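Local coordinates for probable ribosomal RNA small subunit methyltransferase (Thermus thermophilus, PDB 3DMH), which methylates the N2 atom of a guanosine in 16S ribosomal RNA, using S-adenosylmethionine as methyl donor, at residues Leu38-Leu52 with Ala124-Ala138. Numbering follows the deposited sequence.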
loop_
_atom_site.group_PDB
_atom_site.type_symbol
_atom_site.label_atom_id
_atom_site.label_comp_id
_atom_site.label_asym_id
_atom_site.label_seq_id
_atom_site.Cartn_x
_atom_site.Cartn_y
_atom_site.Cartn_z
ATOM N N LEU A 38 -2.481 8.461 19.360
ATOM C CA LEU A 38 -1.409 9.430 19.097
ATOM C C LEU A 38 -1.884 10.876 19.137
ATOM O O LEU A 38 -1.234 11.734 19.739
ATOM C CB LEU A 38 -0.788 9.186 17.721
ATOM C CG LEU A 38 0.359 8.208 17.613
ATOM C CD1 LEU A 38 0.692 8.066 16.138
ATOM C CD2 LEU A 38 1.595 8.700 18.414
ATOM N N GLN A 39 -2.994 11.166 18.458
ATOM C CA GLN A 39 -3.453 12.542 18.342
ATOM C C GLN A 39 -3.775 13.114 19.731
ATOM O O GLN A 39 -3.579 14.305 19.981
ATOM C CB GLN A 39 -4.657 12.641 17.389
ATOM C CG GLN A 39 -5.131 14.068 17.092
ATOM C CD GLN A 39 -6.056 14.667 18.169
ATOM O OE1 GLN A 39 -6.182 15.888 18.276
ATOM N NE2 GLN A 39 -6.687 13.811 18.970
ATOM N N LYS A 40 -4.262 12.257 20.630
ATOM C CA LYS A 40 -4.530 12.665 22.018
ATOM C C LYS A 40 -3.286 12.840 22.879
ATOM O O LYS A 40 -3.381 13.380 23.981
ATOM C CB LYS A 40 -5.471 11.666 22.707
ATOM C CG LYS A 40 -6.849 11.657 22.117
ATOM C CD LYS A 40 -7.697 10.599 22.758
ATOM C CE LYS A 40 -9.132 10.713 22.281
ATOM N NZ LYS A 40 -10.042 9.977 23.207
ATOM N N THR A 41 -2.132 12.401 22.377
ATOM C CA THR A 41 -0.918 12.249 23.200
ATOM C C THR A 41 0.236 13.158 22.777
ATOM O O THR A 41 0.947 13.712 23.636
ATOM C CB THR A 41 -0.441 10.774 23.220
ATOM O OG1 THR A 41 -1.521 9.927 23.632
ATOM C CG2 THR A 41 0.738 10.566 24.180
ATOM N N VAL A 42 0.444 13.297 21.467
ATOM C CA VAL A 42 1.666 13.968 20.998
ATOM C C VAL A 42 1.744 15.441 21.425
ATOM O O VAL A 42 0.761 16.188 21.327
ATOM C CB VAL A 42 1.840 13.868 19.481
ATOM C CG1 VAL A 42 1.979 12.421 19.069
ATOM C CG2 VAL A 42 0.658 14.493 18.783
ATOM N N GLU A 43 2.930 15.829 21.896
ATOM C CA GLU A 43 3.233 17.196 22.317
ATOM C C GLU A 43 4.506 17.648 21.608
ATOM O O GLU A 43 5.390 16.828 21.352
ATOM C CB GLU A 43 3.505 17.241 23.828
ATOM C CG GLU A 43 2.473 16.534 24.692
ATOM C CD GLU A 43 1.409 17.464 25.206
ATOM O OE1 GLU A 43 1.651 18.694 25.211
ATOM O OE2 GLU A 43 0.335 16.970 25.619
ATOM N N PRO A 44 4.610 18.949 21.281
ATOM C CA PRO A 44 5.843 19.443 20.667
ATOM C C PRO A 44 7.097 19.188 21.502
ATOM O O PRO A 44 7.069 19.244 22.749
ATOM C CB PRO A 44 5.597 20.949 20.527
ATOM C CG PRO A 44 4.131 21.081 20.469
ATOM C CD PRO A 44 3.591 20.014 21.396
ATOM N N PHE A 45 8.188 18.912 20.797
ATOM C CA PHE A 45 9.506 18.799 21.403
ATOM C C PHE A 45 10.519 19.261 20.370
ATOM O O PHE A 45 10.621 18.669 19.308
ATOM C CB PHE A 45 9.797 17.349 21.802
ATOM C CG PHE A 45 11.162 17.155 22.391
ATOM C CD1 PHE A 45 11.401 17.492 23.716
ATOM C CD2 PHE A 45 12.219 16.670 21.620
ATOM C CE1 PHE A 45 12.658 17.332 24.277
ATOM C CE2 PHE A 45 13.482 16.512 22.177
ATOM C CZ PHE A 45 13.700 16.832 23.501
ATOM N N GLY A 46 11.265 20.317 20.671
ATOM C CA GLY A 46 12.223 20.850 19.712
ATOM C C GLY A 46 11.508 21.543 18.563
ATOM O O GLY A 46 10.377 21.984 18.714
ATOM N N GLU A 47 12.180 21.642 17.416
ATOM C CA GLU A 47 11.687 22.460 16.303
ATOM C C GLU A 47 11.254 21.666 15.081
ATOM O O GLU A 47 10.358 22.091 14.367
ATOM C CB GLU A 47 12.766 23.449 15.853
ATOM C CG GLU A 47 13.007 24.609 16.823
ATOM C CD GLU A 47 13.659 24.178 18.118
ATOM O OE1 GLU A 47 14.540 23.286 18.075
ATOM O OE2 GLU A 47 13.286 24.730 19.183
ATOM N N ARG A 48 11.906 20.531 14.847
ATOM C CA ARG A 48 11.700 19.746 13.618
ATOM C C ARG A 48 11.163 18.342 13.914
ATOM O O ARG A 48 11.802 17.558 14.614
ATOM C CB ARG A 48 13.011 19.615 12.848
ATOM C CG ARG A 48 13.676 20.938 12.501
ATOM C CD ARG A 48 15.192 20.748 12.368
ATOM N NE ARG A 48 15.790 20.236 13.613
ATOM C CZ ARG A 48 17.029 19.768 13.740
ATOM N NH1 ARG A 48 17.871 19.754 12.707
ATOM N NH2 ARG A 48 17.434 19.322 14.920
ATOM N N ALA A 49 9.993 18.027 13.360
ATOM C CA ALA A 49 9.382 16.711 13.551
ATOM C C ALA A 49 9.265 15.950 12.239
ATOM O O ALA A 49 9.119 16.561 11.171
ATOM C CB ALA A 49 7.984 16.837 14.178
ATOM N N LEU A 50 9.280 14.625 12.340
ATOM C CA LEU A 50 9.086 13.756 11.180
ATOM C C LEU A 50 8.022 12.709 11.518
ATOM O O LEU A 50 8.152 11.997 12.508
ATOM C CB LEU A 50 10.412 13.062 10.832
ATOM C CG LEU A 50 10.433 12.138 9.603
ATOM C CD1 LEU A 50 10.198 12.909 8.331
ATOM C CD2 LEU A 50 11.777 11.359 9.543
ATOM N N ASP A 51 6.984 12.595 10.686
ATOM C CA ASP A 51 5.994 11.512 10.824
ATOM C C ASP A 51 6.297 10.447 9.775
ATOM O O ASP A 51 6.262 10.739 8.581
ATOM C CB ASP A 51 4.583 12.074 10.604
ATOM C CG ASP A 51 3.492 11.085 10.928
ATOM O OD1 ASP A 51 3.696 9.857 10.856
ATOM O OD2 ASP A 51 2.366 11.571 11.199
ATOM N N LEU A 52 6.612 9.230 10.224
ATOM C CA LEU A 52 7.038 8.150 9.318
ATOM C C LEU A 52 5.907 7.264 8.804
ATOM O O LEU A 52 6.155 6.346 8.019
ATOM C CB LEU A 52 8.112 7.271 9.996
ATOM C CG LEU A 52 9.457 7.956 10.163
ATOM C CD1 LEU A 52 10.394 7.016 10.938
ATOM C CD2 LEU A 52 10.062 8.314 8.813
ATOM N N ALA A 124 14.908 3.624 10.771
ATOM C CA ALA A 124 14.802 4.932 10.132
ATOM C C ALA A 124 14.526 6.010 11.180
ATOM O O ALA A 124 15.080 7.115 11.108
ATOM C CB ALA A 124 13.692 4.926 9.089
ATOM N N ALA A 125 13.641 5.701 12.129
ATOM C CA ALA A 125 13.296 6.655 13.196
ATOM C C ALA A 125 14.525 6.995 14.033
ATOM O O ALA A 125 14.811 8.159 14.287
ATOM C CB ALA A 125 12.188 6.114 14.079
ATOM N N ALA A 126 15.250 5.956 14.442
ATOM C CA ALA A 126 16.472 6.127 15.242
ATOM C C ALA A 126 17.526 6.962 14.496
ATOM O O ALA A 126 18.159 7.847 15.082
ATOM C CB ALA A 126 17.025 4.770 15.665
ATOM N N ARG A 127 17.683 6.694 13.202
ATOM C CA ARG A 127 18.625 7.432 12.358
ATOM C C ARG A 127 18.213 8.889 12.123
ATOM O O ARG A 127 19.072 9.779 12.085
ATOM C CB ARG A 127 18.819 6.704 11.023
ATOM C CG ARG A 127 19.400 5.297 11.191
ATOM C CD ARG A 127 19.764 4.628 9.859
ATOM N NE ARG A 127 20.701 5.425 9.070
ATOM C CZ ARG A 127 22.024 5.394 9.224
ATOM N NH1 ARG A 127 22.573 4.602 10.138
ATOM N NH2 ARG A 127 22.795 6.162 8.463
ATOM N N ALA A 128 16.907 9.132 11.972
ATOM C CA ALA A 128 16.396 10.471 11.698
ATOM C C ALA A 128 16.625 11.449 12.838
ATOM O O ALA A 128 16.767 12.651 12.606
ATOM C CB ALA A 128 14.901 10.393 11.369
ATOM N N LEU A 129 16.604 10.931 14.059
ATOM C CA LEU A 129 16.725 11.744 15.259
ATOM C C LEU A 129 18.152 12.229 15.487
ATOM O O LEU A 129 19.109 11.473 15.313
ATOM C CB LEU A 129 16.251 10.951 16.492
ATOM C CG LEU A 129 14.726 10.750 16.631
ATOM C CD1 LEU A 129 14.429 9.798 17.791
ATOM C CD2 LEU A 129 14.000 12.076 16.820
ATOM N N ARG A 130 18.288 13.484 15.904
ATOM C CA ARG A 130 19.532 13.959 16.511
ATOM C C ARG A 130 19.724 13.244 17.839
ATOM O O ARG A 130 18.784 12.700 18.405
ATOM C CB ARG A 130 19.470 15.470 16.761
ATOM C CG ARG A 130 18.459 15.877 17.839
ATOM C CD ARG A 130 18.659 17.293 18.316
ATOM N NE ARG A 130 17.585 17.756 19.205
ATOM C CZ ARG A 130 17.531 17.538 20.521
ATOM N NH1 ARG A 130 18.480 16.836 21.135
ATOM N NH2 ARG A 130 16.523 18.032 21.232
ATOM N N MET A 131 20.939 13.268 18.371
ATOM C CA MET A 131 21.135 12.764 19.717
ATOM C C MET A 131 20.265 13.560 20.686
ATOM O O MET A 131 20.228 14.791 20.615
ATOM C CB MET A 131 22.606 12.895 20.108
ATOM C CG MET A 131 23.013 12.124 21.373
ATOM S SD MET A 131 22.689 10.344 21.308
ATOM C CE MET A 131 23.575 9.833 19.847
ATOM N N GLY A 132 19.563 12.861 21.576
ATOM C CA GLY A 132 18.665 13.518 22.536
ATOM C C GLY A 132 17.258 13.777 22.003
ATOM O O GLY A 132 16.393 14.262 22.729
ATOM N N GLY A 133 17.043 13.466 20.727
ATOM C CA GLY A 133 15.714 13.547 20.095
ATOM C C GLY A 133 14.767 12.530 20.688
ATOM O O GLY A 133 15.194 11.621 21.377
ATOM N N ARG A 134 13.470 12.662 20.397
ATOM C CA ARG A 134 12.474 11.759 20.985
ATOM C C ARG A 134 11.566 11.108 19.937
ATOM O O ARG A 134 11.355 11.653 18.858
ATOM C CB ARG A 134 11.615 12.502 22.008
ATOM C CG ARG A 134 12.427 12.940 23.230
ATOM C CD ARG A 134 11.580 13.746 24.182
ATOM N NE ARG A 134 12.369 14.162 25.332
ATOM C CZ ARG A 134 11.881 14.831 26.372
ATOM N NH1 ARG A 134 10.598 15.175 26.405
ATOM N NH2 ARG A 134 12.679 15.164 27.376
ATOM N N LEU A 135 11.038 9.939 20.282
ATOM C CA LEU A 135 10.176 9.173 19.382
ATOM C C LEU A 135 8.870 8.844 20.088
ATOM O O LEU A 135 8.869 8.252 21.172
ATOM C CB LEU A 135 10.869 7.873 18.951
ATOM C CG LEU A 135 10.012 6.807 18.256
ATOM C CD1 LEU A 135 9.461 7.285 16.900
ATOM C CD2 LEU A 135 10.795 5.498 18.061
ATOM N N TYR A 136 7.756 9.231 19.471
ATOM C CA TYR A 136 6.443 8.749 19.890
ATOM C C TYR A 136 6.152 7.515 19.073
ATOM O O TYR A 136 6.159 7.577 17.842
ATOM C CB TYR A 136 5.343 9.776 19.589
ATOM C CG TYR A 136 5.205 10.851 20.622
ATOM C CD1 TYR A 136 4.571 10.604 21.846
ATOM C CD2 TYR A 136 5.700 12.124 20.385
ATOM C CE1 TYR A 136 4.443 11.606 22.807
ATOM C CE2 TYR A 136 5.585 13.136 21.335
ATOM C CZ TYR A 136 4.959 12.877 22.539
ATOM O OH TYR A 136 4.842 13.895 23.464
ATOM N N LEU A 137 5.948 6.397 19.764
ATOM C CA LEU A 137 5.721 5.112 19.115
ATOM C C LEU A 137 4.346 4.608 19.520
ATOM O O LEU A 137 4.076 4.417 20.701
ATOM C CB LEU A 137 6.805 4.107 19.545
ATOM C CG LEU A 137 6.798 2.776 18.800
ATOM C CD1 LEU A 137 7.311 2.942 17.376
ATOM C CD2 LEU A 137 7.624 1.765 19.591
ATOM N N ALA A 138 3.459 4.384 18.550
ATOM C CA ALA A 138 2.112 3.955 18.908
ATOM C C ALA A 138 1.752 2.637 18.247
ATOM O O ALA A 138 2.207 2.325 17.148
ATOM C CB ALA A 138 1.075 5.022 18.520
#
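Arg134 lies across one face of the Phe45 ring. Its CD sits over the ring centre, 3.6 Å from the centroid, in a CH-pi contact. Beyond it the guanidinium continues over the ring rim, 11° from parallel, with Phe45 CE1 3.4 Å from Arg134 CZ. Arg130 NH2 and Gly132 O approach the same ring obliquely, near CE2. In the Tyr136 ring, one face takes Val42 CG1, 4.0 Å from the centroid, and Thr41 CG2 comes in obliquely at CE1.

The contact belongs to the Rossmann-like methyltransferase fold of the N-terminal half, away from the bound cofactor and guanosine. Strands 48-51 and 133-140 lie in one sheet with strand 102-108 between them. Helix 33-41 and the loop after it pack over strand 133-140. Tyr136 OH accepts a bent hydrogen bond from Glu43 N, 3.1 Å long at 143°. Placing an alanine at Tyr136 would probably leave Glu43 N without this acceptor and open a gap beneath Val42.

Arg48 and Arg130 bring like charges together, but Asp103 forms salt bridges with both and probably offsets their repulsion. A type II turn from Arg130 to Gly133 leads into the strand. Arg130 NH1 also bonds Met131 O in this turn. At the other side of the sheet, helix 115-128 presents small residues, and Leu50 CD2 meets Ala128 CB. Leu52 CB points toward that helix, and with CG anti to the carbonyl carbon (chi1 -71°) and chi2 extended, CD1 comes to rest on Ala125. Leu38 CG presses on Ala138 CB at 3.4 Å, a tight carbon contact.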